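Local coordinates for protein dTDP-4-amino-4,6-dideoxyglucose formyltransferase (Shewanella sp. FDAARGOS_354, PDB 6V2T) that probably transfers a formyl group from a folate cofactor to the amino group of dTDP-4-amino-4,6-dideoxyglucose, a nucleotide-linked sugar probably destined for the O-antigen of lipopolysaccharide, at residues B[149-152]-B[153-156]. Numbering follows the deposited sequence.
Sequences NEEI and DDGA. With FOL (folic acid), chain H.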
loop_
_atom_site.group_PDB
_atom_site.type_symbol
_atom_site.label_atom_id
_atom_site.label_comp_id
_atom_site.label_asym_id
_atom_site.label_seq_id
_atom_site.Cartn_x
_atom_site.Cartn_y
_atom_site.Cartn_z
ATOM N N ASN B 149 36.981 -5.857 8.298
ATOM C CA ASN B 149 37.995 -6.851 7.859
ATOM C C ASN B 149 37.715 -7.137 6.376
ATOM O O ASN B 149 36.946 -6.415 5.746
ATOM C CB ASN B 149 38.021 -8.082 8.787
ATOM C CG ASN B 149 36.732 -8.873 8.798
ATOM O OD1 ASN B 149 35.952 -8.812 7.859
ATOM N ND2 ASN B 149 36.488 -9.626 9.862
ATOM N N GLU B 150 38.307 -8.189 5.855
ATOM C CA GLU B 150 38.211 -8.580 4.436
ATOM C C GLU B 150 36.827 -9.146 4.128
ATOM O O GLU B 150 36.462 -9.067 2.973
ATOM C CB GLU B 150 39.261 -9.653 4.149
ATOM C CG GLU B 150 40.674 -9.165 4.333
ATOM C CD GLU B 150 41.692 -10.233 3.976
ATOM O OE1 GLU B 150 41.366 -11.081 3.127
ATOM O OE2 GLU B 150 42.775 -10.223 4.559
ATOM N N GLU B 151 36.105 -9.681 5.126
ATOM C CA GLU B 151 34.747 -10.251 4.966
ATOM C C GLU B 151 33.719 -9.116 5.143
ATOM O O GLU B 151 34.077 -7.993 5.571
ATOM C CB GLU B 151 34.561 -11.437 5.923
ATOM C CG GLU B 151 35.273 -12.718 5.460
ATOM C CD GLU B 151 35.225 -13.914 6.398
ATOM O OE1 GLU B 151 34.115 -14.355 6.746
ATOM O OE2 GLU B 151 36.312 -14.418 6.782
ATOM N N ILE B 152 32.470 -9.387 4.828
ATOM C CA ILE B 152 31.417 -8.333 4.791
ATOM C C ILE B 152 30.670 -8.342 6.126
ATOM O O ILE B 152 30.124 -9.403 6.514
ATOM C CB ILE B 152 30.509 -8.515 3.569
ATOM C CG1 ILE B 152 31.334 -8.489 2.283
ATOM C CG2 ILE B 152 29.406 -7.461 3.549
ATOM C CD1 ILE B 152 30.557 -8.837 1.028
ATOM N N ASP B 153 30.572 -7.161 6.750
ATOM C CA ASP B 153 29.746 -6.930 7.960
ATOM C C ASP B 153 30.187 -7.956 9.019
ATOM O O ASP B 153 29.314 -8.526 9.683
ATOM C CB ASP B 153 28.253 -6.964 7.602
ATOM C CG ASP B 153 27.846 -5.998 6.501
ATOM O OD1 ASP B 153 28.566 -4.983 6.299
ATOM O OD2 ASP B 153 26.827 -6.276 5.835
ATOM N N ASP B 154 31.507 -8.152 9.150
ATOM C CA ASP B 154 32.127 -9.293 9.877
ATOM C C ASP B 154 33.116 -8.847 10.962
ATOM O O ASP B 154 33.242 -9.606 11.911
ATOM C CB ASP B 154 32.843 -10.234 8.921
ATOM C CG ASP B 154 33.283 -11.524 9.607
ATOM O OD1 ASP B 154 34.476 -11.655 9.825
ATOM O OD2 ASP B 154 32.392 -12.321 10.007
ATOM N N GLY B 155 33.738 -7.656 10.873
ATOM C CA GLY B 155 34.787 -7.207 11.808
ATOM C C GLY B 155 34.264 -6.877 13.206
ATOM O O GLY B 155 33.035 -6.879 13.394
ATOM N N ALA B 156 35.162 -6.578 14.151
ATOM C CA ALA B 156 34.860 -6.437 15.597
ATOM C C ALA B 156 33.814 -5.330 15.791
ATOM O O ALA B 156 33.972 -4.252 15.211
ATOM C CB ALA B 156 36.097 -6.147 16.398
HETATM N N1 FOL H . 33.960 -3.797 2.803
HETATM C C2 FOL H . 34.565 -4.743 3.539
HETATM N NA2 FOL H . 35.712 -5.269 3.120
HETATM N N3 FOL H . 34.047 -5.145 4.739
HETATM C C4 FOL H . 32.880 -4.643 5.169
HETATM O O4 FOL H . 32.482 -5.076 6.282
HETATM C C4A FOL H . 32.237 -3.662 4.420
HETATM N N5 FOL H . 31.062 -3.137 4.768
HETATM C C6 FOL H . 30.196 -2.411 3.833
HETATM C C7 FOL H . 31.109 -1.592 2.901
HETATM N N8 FOL H . 32.250 -2.331 2.431
HETATM C C8A FOL H . 32.821 -3.259 3.214
HETATM C C9 FOL H . 29.071 -3.318 3.207
HETATM N N10 FOL H . 28.723 -2.939 1.835
HETATM C C11 FOL H . 27.926 -5.496 -1.412
HETATM C C12 FOL H . 27.946 -4.107 -1.555
HETATM C C13 FOL H . 28.198 -3.277 -0.458
HETATM C C14 FOL H . 28.461 -3.796 0.794
HETATM C C15 FOL H . 28.468 -5.181 0.927
HETATM C C16 FOL H . 28.205 -6.021 -0.157
HETATM C C FOL H . 27.682 -6.394 -2.601
HETATM O O FOL H . 27.882 -5.903 -3.691
HETATM N N FOL H . 27.351 -7.684 -2.503
HETATM O O HOH W 1 34.050 -6.590 8.041
#
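Asn149 reaches across the loop with its amide nitrogen, and ND2 donates to OD1 of Asp154 over 2.9 Å, meeting the anti side of that carboxylate a little out of its plane, with amide and carboxylate planes 39° apart. The other end of the same amide turns back on its own segment: OD1 accepts from the backbone N of Glu151 at 2.9 Å, the donor lying above the carbonyl plane, which makes an Asx turn. Asparagine suits the place because one flat group both accepts and donates; its CG sits between the backbone N and the carbonyl carbon (chi1 63°), folding the amide back so OD1 meets Glu151 N and ND2 Asp154. Glu151 and Asp154 run side by side, CB against CB at 3.7 Å, their carboxylates stacked with planes 11° apart. Lys206 forms salt bridges with both and probably offsets their like charges.

Inside the bend, one water accepts from the backbone N of Asn149 and of Asp154, and lies 2.8 Å from O4 of the folic acid. The backbone N of Asp153 also donates to O4 (2.9 Å), while NA2 of the ligand donates to the carbonyl O of Asn149 (3.1 Å). Apolar Ile152 suits the p-aminobenzoyl ring carbons, CG2 in van der Waals contact with C15 (3.6 Å). Asp153 is buried, and its OD2 accepts from the backbone N of Gly127, tying the bend to strand 126-127. Joining antiparallel strands 141-147 and 157-163, this loop reads the pterin's polar edge largely through backbone atoms, forming part of the folate pocket of the formyltransferase domain.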